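Local coordinates for protein DJ-1 homolog D (Arabidopsis thaliana, PDB 4OGG) that belongs to the DJ-1/PfpI family, two family units joined in one chain, each an alpha/beta fold of the class I glutaminase clan, at residues 58-63 with 87-92; 14-19 with 255-260. All blocks are in the same frame, centred on the assembly; numbering follows the deposited sequence.

Contact 1 of 2, residues 58-63 with 87-92; sequences YFESRG and GGRAPE
Glu-60 and Arg-89 meet as a flat, two-pronged salt bridge. The two chains run roughly perpendicular, yet the groups at their ends lie almost in one plane, with carboxylate and guanidinium only 16° apart. The arginine presents its side rather than its end: NE donates to Glu-60 OE1 at 2.9 Å. Next to it, Arg-89 NH2 donates to Glu-60 OE2 at 2.8 Å. Both oxygens accept on their syn lone pairs, and the bond from NH2 is the straighter of the two, at 166°. Glu-60 reaches across with CG opposite its backbone nitrogen (chi1 176°) and an extended chain beyond, whereas Arg-89 bends at chi3, which turns its NE edge toward the acid.

A second, water-mediated connection runs from Tyr-58. Water 1 donates to Tyr-58 OH at 2.9 Å and, more weakly, to Gly-88 O at 3.0 Å. This bridge, weak at its Gly-88 end, joins Tyr-58, just ahead of strand 59-62, to the loop that leads into helix 90-94. Gly-88 N donates to the modified cysteine at position 118, placing the contact next to that site.

Around the pair, His-50 NE2 binds Glu-60 OE1, Tyr-12 makes a cation-pi contact with Arg-89, and Arg-89 NH1 binds Tyr-251 O of the second subunit. Tyr-58 OH likewise bonds to Glu-285 of that subunit. Chemically, the buried carboxylate is matched by a buried guanidinium, and two bonds in nearly the same plane limit rotation of either group. The two charges would be expected to compensate each other in this buried setting, with His-50 as a further partner of OE1, while the remaining arginine nitrogen adds one of several bonds to the second subunit.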
loop_
_atom_site.group_PDB
_atom_site.type_symbol
_atom_site.label_atom_id
_atom_site.label_comp_id
_atom_site.label_asym_id
_atom_site.label_seq_id
_atom_site.Cartn_x
_atom_site.Cartn_y
_atom_site.Cartn_z
ATOM N N TYR C 58 -1.440 10.014 -14.344
ATOM C CA TYR C 58 -0.604 9.733 -13.181
ATOM C C TYR C 58 -1.225 8.802 -12.145
ATOM O O TYR C 58 -2.446 8.684 -12.027
ATOM C CB TYR C 58 -0.203 11.039 -12.485
ATOM C CG TYR C 58 -1.380 11.906 -12.106
ATOM C CD1 TYR C 58 -1.939 12.800 -13.024
ATOM C CD2 TYR C 58 -1.958 11.812 -10.841
ATOM C CE1 TYR C 58 -3.045 13.580 -12.693
ATOM C CE2 TYR C 58 -3.068 12.585 -10.499
ATOM C CZ TYR C 58 -3.606 13.466 -11.431
ATOM O OH TYR C 58 -4.707 14.221 -11.105
ATOM N N PHE C 59 -0.350 8.147 -11.388
ATOM C CA PHE C 59 -0.746 7.238 -10.321
ATOM C C PHE C 59 -0.567 8.022 -9.027
ATOM O O PHE C 59 0.267 8.926 -8.970
ATOM C CB PHE C 59 0.179 6.020 -10.307
ATOM C CG PHE C 59 -0.016 5.120 -9.120
ATOM C CD1 PHE C 59 -1.185 4.383 -8.973
ATOM C CD2 PHE C 59 0.973 5.010 -8.148
ATOM C CE1 PHE C 59 -1.367 3.545 -7.873
ATOM C CE2 PHE C 59 0.799 4.176 -7.044
ATOM C CZ PHE C 59 -0.373 3.443 -6.908
ATOM N N GLU C 60 -1.343 7.696 -7.999
ATOM C CA GLU C 60 -1.209 8.395 -6.722
ATOM C C GLU C 60 -1.044 7.486 -5.510
ATOM O O GLU C 60 -1.689 6.446 -5.399
ATOM C CB GLU C 60 -2.408 9.318 -6.460
ATOM C CG GLU C 60 -2.340 10.007 -5.075
ATOM C CD GLU C 60 -3.561 10.854 -4.755
ATOM O OE1 GLU C 60 -3.872 11.770 -5.542
ATOM O OE2 GLU C 60 -4.212 10.604 -3.713
ATOM N N SER C 61 -0.164 7.901 -4.605
ATOM C CA SER C 61 0.071 7.205 -3.346
ATOM C C SER C 61 0.325 8.346 -2.362
ATOM O O SER C 61 0.416 9.507 -2.777
ATOM C CB SER C 61 1.281 6.259 -3.433
ATOM O OG SER C 61 2.495 6.945 -3.676
ATOM N N ARG C 62 0.413 8.049 -1.071
ATOM C CA ARG C 62 0.642 9.116 -0.100
ATOM C C ARG C 62 2.107 9.500 0.051
ATOM O O ARG C 62 2.993 8.652 -0.001
ATOM C CB ARG C 62 0.072 8.735 1.273
ATOM C CG ARG C 62 -1.436 8.867 1.363
ATOM C CD ARG C 62 -1.939 8.778 2.792
ATOM N NE ARG C 62 -1.420 9.841 3.656
ATOM C CZ ARG C 62 -1.923 10.128 4.854
ATOM N NH1 ARG C 62 -2.955 9.435 5.319
ATOM N NH2 ARG C 62 -1.397 11.096 5.590
ATOM N N GLY C 63 2.350 10.795 0.240
ATOM C CA GLY C 63 3.708 11.281 0.415
ATOM C C GLY C 63 3.977 11.604 1.872
ATOM O O GLY C 63 3.314 11.073 2.762
ATOM N N GLY C 87 0.325 22.220 -6.717
ATOM C CA GLY C 87 -0.701 21.454 -7.390
ATOM C C GLY C 87 -1.156 20.297 -6.520
ATOM O O GLY C 87 -1.105 20.375 -5.289
ATOM N N GLY C 88 -1.571 19.209 -7.162
ATOM C CA GLY C 88 -2.054 18.048 -6.439
ATOM C C GLY C 88 -3.569 18.064 -6.441
ATOM O O GLY C 88 -4.174 18.689 -7.318
ATOM N N ARG C 89 -4.190 17.385 -5.474
ATOM C CA ARG C 89 -5.648 17.352 -5.391
ATOM C C ARG C 89 -6.227 18.381 -4.419
ATOM O O ARG C 89 -7.440 18.446 -4.220
ATOM C CB ARG C 89 -6.150 15.950 -5.011
ATOM C CG ARG C 89 -6.111 14.955 -6.162
ATOM C CD ARG C 89 -6.926 13.690 -5.881
ATOM N NE ARG C 89 -6.391 12.873 -4.789
ATOM C CZ ARG C 89 -6.866 12.867 -3.547
ATOM N NH1 ARG C 89 -7.895 13.642 -3.219
ATOM N NH2 ARG C 89 -6.330 12.062 -2.638
ATOM N N ALA C 90 -5.362 19.191 -3.823
ATOM C CA ALA C 90 -5.827 20.214 -2.900
ATOM C C ALA C 90 -6.525 21.363 -3.642
ATOM O O ALA C 90 -7.567 21.846 -3.205
ATOM C CB ALA C 90 -4.654 20.751 -2.076
ATOM N N PRO C 91 -5.968 21.808 -4.784
ATOM C CA PRO C 91 -6.605 22.909 -5.514
ATOM C C PRO C 91 -8.096 22.765 -5.819
ATOM O O PRO C 91 -8.853 23.725 -5.671
ATOM C CB PRO C 91 -5.761 23.011 -6.781
ATOM C CG PRO C 91 -4.389 22.661 -6.275
ATOM C CD PRO C 91 -4.679 21.450 -5.404
ATOM N N GLU C 92 -8.536 21.580 -6.232
ATOM C CA GLU C 92 -9.944 21.437 -6.566
ATOM C C GLU C 92 -10.874 21.768 -5.406
ATOM O O GLU C 92 -11.948 22.330 -5.629
ATOM C CB GLU C 92 -10.255 20.037 -7.115
ATOM C CG GLU C 92 -10.166 18.894 -6.122
ATOM C CD GLU C 92 -10.755 17.606 -6.683
ATOM O OE1 GLU C 92 -10.692 16.567 -5.997
ATOM O OE2 GLU C 92 -11.293 17.636 -7.811
HETATM O O HOH W 1 -4.475 16.316 -9.117
#

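Contact 2 of 2, residues 14-19 with 255-260; sequences EDYEVM and PGHTFA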
loop_
_atom_site.group_PDB
_atom_site.type_symbol
_atom_site.label_atom_id
_atom_site.label_comp_id
_atom_site.label_asym_id
_atom_site.label_seq_id
_atom_site.Cartn_x
_atom_site.Cartn_y
_atom_site.Cartn_z
ATOM N N GLU C 14 0.331 18.167 -4.054
ATOM C CA GLU C 14 1.424 17.306 -4.511
ATOM C C GLU C 14 2.666 17.547 -3.653
ATOM O O GLU C 14 3.125 18.681 -3.513
ATOM C CB GLU C 14 1.712 17.569 -5.993
ATOM C CG GLU C 14 2.046 16.307 -6.793
ATOM C CD GLU C 14 3.439 15.763 -6.521
ATOM O OE1 GLU C 14 3.678 14.576 -6.818
ATOM O OE2 GLU C 14 4.305 16.519 -6.034
ATOM N N ASP C 15 3.201 16.468 -3.085
ATOM C CA ASP C 15 4.357 16.538 -2.191
ATOM C C ASP C 15 5.555 17.340 -2.708
ATOM O O ASP C 15 6.091 18.183 -1.993
ATOM C CB ASP C 15 4.800 15.116 -1.802
ATOM C CG ASP C 15 5.506 15.069 -0.453
ATOM O OD1 ASP C 15 5.516 16.098 0.259
ATOM O OD2 ASP C 15 6.046 14.002 -0.093
ATOM N N TYR C 16 5.991 17.083 -3.937
ATOM C CA TYR C 16 7.121 17.836 -4.478
ATOM C C TYR C 16 6.772 19.310 -4.661
ATOM O O TYR C 16 7.585 20.195 -4.393
ATOM C CB TYR C 16 7.545 17.304 -5.851
ATOM C CG TYR C 16 8.422 16.070 -5.863
ATOM C CD1 TYR C 16 9.148 15.678 -4.739
ATOM C CD2 TYR C 16 8.585 15.336 -7.040
ATOM C CE1 TYR C 16 10.017 14.585 -4.788
ATOM C CE2 TYR C 16 9.450 14.254 -7.100
ATOM C CZ TYR C 16 10.161 13.884 -5.978
ATOM O OH TYR C 16 11.025 12.817 -6.055
ATOM N N GLU C 17 5.555 19.561 -5.128
ATOM C CA GLU C 17 5.114 20.915 -5.416
ATOM C C GLU C 17 5.002 21.852 -4.223
ATOM O O GLU C 17 4.919 23.069 -4.391
ATOM C CB GLU C 17 3.823 20.844 -6.228
ATOM C CG GLU C 17 4.120 20.402 -7.655
ATOM C CD GLU C 17 2.939 19.789 -8.374
ATOM O OE1 GLU C 17 1.813 20.297 -8.225
ATOM O OE2 GLU C 17 3.149 18.801 -9.108
ATOM N N VAL C 18 5.010 21.301 -3.016
ATOM C CA VAL C 18 4.988 22.163 -1.843
ATOM C C VAL C 18 6.390 22.203 -1.234
ATOM O O VAL C 18 6.915 23.276 -0.920
ATOM C CB VAL C 18 3.968 21.690 -0.761
ATOM C CG1 VAL C 18 4.223 20.241 -0.371
ATOM C CG2 VAL C 18 4.073 22.601 0.476
ATOM N N MET C 19 7.019 21.039 -1.103
ATOM C CA MET C 19 8.334 20.981 -0.480
ATOM C C MET C 19 9.488 21.607 -1.252
ATOM O O MET C 19 10.337 22.258 -0.650
ATOM C CB MET C 19 8.690 19.535 -0.115
ATOM C CG MET C 19 9.851 19.430 0.864
ATOM S SD MET C 19 9.574 20.382 2.388
ATOM C CE MET C 19 8.846 19.129 3.461
ATOM N N PRO C 255 6.830 4.014 -0.840
ATOM C CA PRO C 255 7.313 4.508 -2.131
ATOM C C PRO C 255 7.148 6.004 -2.375
ATOM O O PRO C 255 6.155 6.607 -1.971
ATOM C CB PRO C 255 6.510 3.680 -3.140
ATOM C CG PRO C 255 6.212 2.422 -2.392
ATOM C CD PRO C 255 5.837 2.945 -1.033
ATOM N N GLY C 256 8.141 6.589 -3.037
ATOM C CA GLY C 256 8.096 7.999 -3.387
ATOM C C GLY C 256 8.022 8.074 -4.903
ATOM O O GLY C 256 7.608 7.100 -5.539
ATOM N N HIS C 257 8.406 9.207 -5.488
ATOM C CA HIS C 257 8.376 9.349 -6.947
ATOM C C HIS C 257 9.599 8.652 -7.535
ATOM O O HIS C 257 10.653 8.618 -6.906
ATOM C CB HIS C 257 8.471 10.818 -7.390
ATOM C CG HIS C 257 7.456 11.734 -6.781
ATOM N ND1 HIS C 257 7.507 12.133 -5.462
ATOM C CD2 HIS C 257 6.420 12.408 -7.337
ATOM C CE1 HIS C 257 6.552 13.018 -5.235
ATOM N NE2 HIS C 257 5.879 13.203 -6.355
ATOM N N THR C 258 9.477 8.110 -8.742
ATOM C CA THR C 258 10.644 7.501 -9.364
ATOM C C THR C 258 11.459 8.684 -9.880
ATOM O O THR C 258 10.896 9.673 -10.357
ATOM C CB THR C 258 10.262 6.566 -10.529
ATOM O OG1 THR C 258 9.474 7.278 -11.488
ATOM C CG2 THR C 258 9.473 5.375 -10.006
ATOM N N PHE C 259 12.777 8.597 -9.757
ATOM C CA PHE C 259 13.651 9.679 -10.186
ATOM C C PHE C 259 14.464 9.265 -11.399
ATOM O O PHE C 259 15.072 8.196 -11.411
ATOM C CB PHE C 259 14.569 10.082 -9.030
ATOM C CG PHE C 259 15.488 11.219 -9.353
ATOM C CD1 PHE C 259 16.707 10.989 -9.978
ATOM C CD2 PHE C 259 15.132 12.527 -9.039
ATOM C CE1 PHE C 259 17.562 12.044 -10.287
ATOM C CE2 PHE C 259 15.979 13.588 -9.344
ATOM C CZ PHE C 259 17.196 13.345 -9.970
ATOM N N ALA C 260 14.470 10.119 -12.418
ATOM C CA ALA C 260 15.188 9.829 -13.657
ATOM C C ALA C 260 16.632 10.311 -13.664
ATOM O O ALA C 260 16.910 11.473 -13.370
ATOM C CB ALA C 260 14.435 10.431 -14.840
HETATM O O HOH W 2 11.959 11.355 -7.847
#
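Glu-14 OE1 takes a hydrogen bond from His-257 NE2 at 2.6 Å, nearly straight at 168°, and a second from the backbone N of His-50. The histidine meets the syn lone pair of OE1, which lies close to the imidazole plane, although the carboxylate itself is turned 52° from the ring. A bend at chi2 (-74°) brings the acid round to it. The other oxygen, OE2, caps the start of helix 15-27: Tyr-16 N donates to Glu-14 OE2 at 2.7 Å, with a weak bond from Glu-17 N.

Tyr-16 lies against one face of the imidazole in an offset stack, the ring centroids of Tyr-16 and His-257 being 3.5 Å apart. The tyrosine and histidine side chains run antiparallel over one another, bringing ND1 of His-257 to 3.2 Å from CZ of Tyr-16. Asp-208 OD1 is hydrogen-bonded to that ND1, so both ring nitrogens have carboxylate partners and the imidazole's rotation is fixed.

Thus the start of helix 15-27 in one family unit meets the turn between strands 252-255 and 259-260 of the other, with strand 44-51 touching His-257 and helix 208-221 touching Tyr-16.

From the N terminus, the chain first passes residues 14-19, the start of helix 15-27, then strand 59-62 and the loop at 87-92 leading into helix 90-94. Contact 1 closes this short loop, 23 residues between its segments, within the first family unit. Contact 2 waits until 255-260, so its 235-residue loop encloses contact 1 entirely and joins the two family units. The contacts are neighbours, with centres about 10 Å apart. They touch directly: Gly-87 O lies 2.9 Å from Glu-14 N, a probable hydrogen bond. Residues 14-19 and 87-92 therefore lie together; contact 1 ties 87-92 to strand 59-62, and contact 2 ties 14-19 to the second unit.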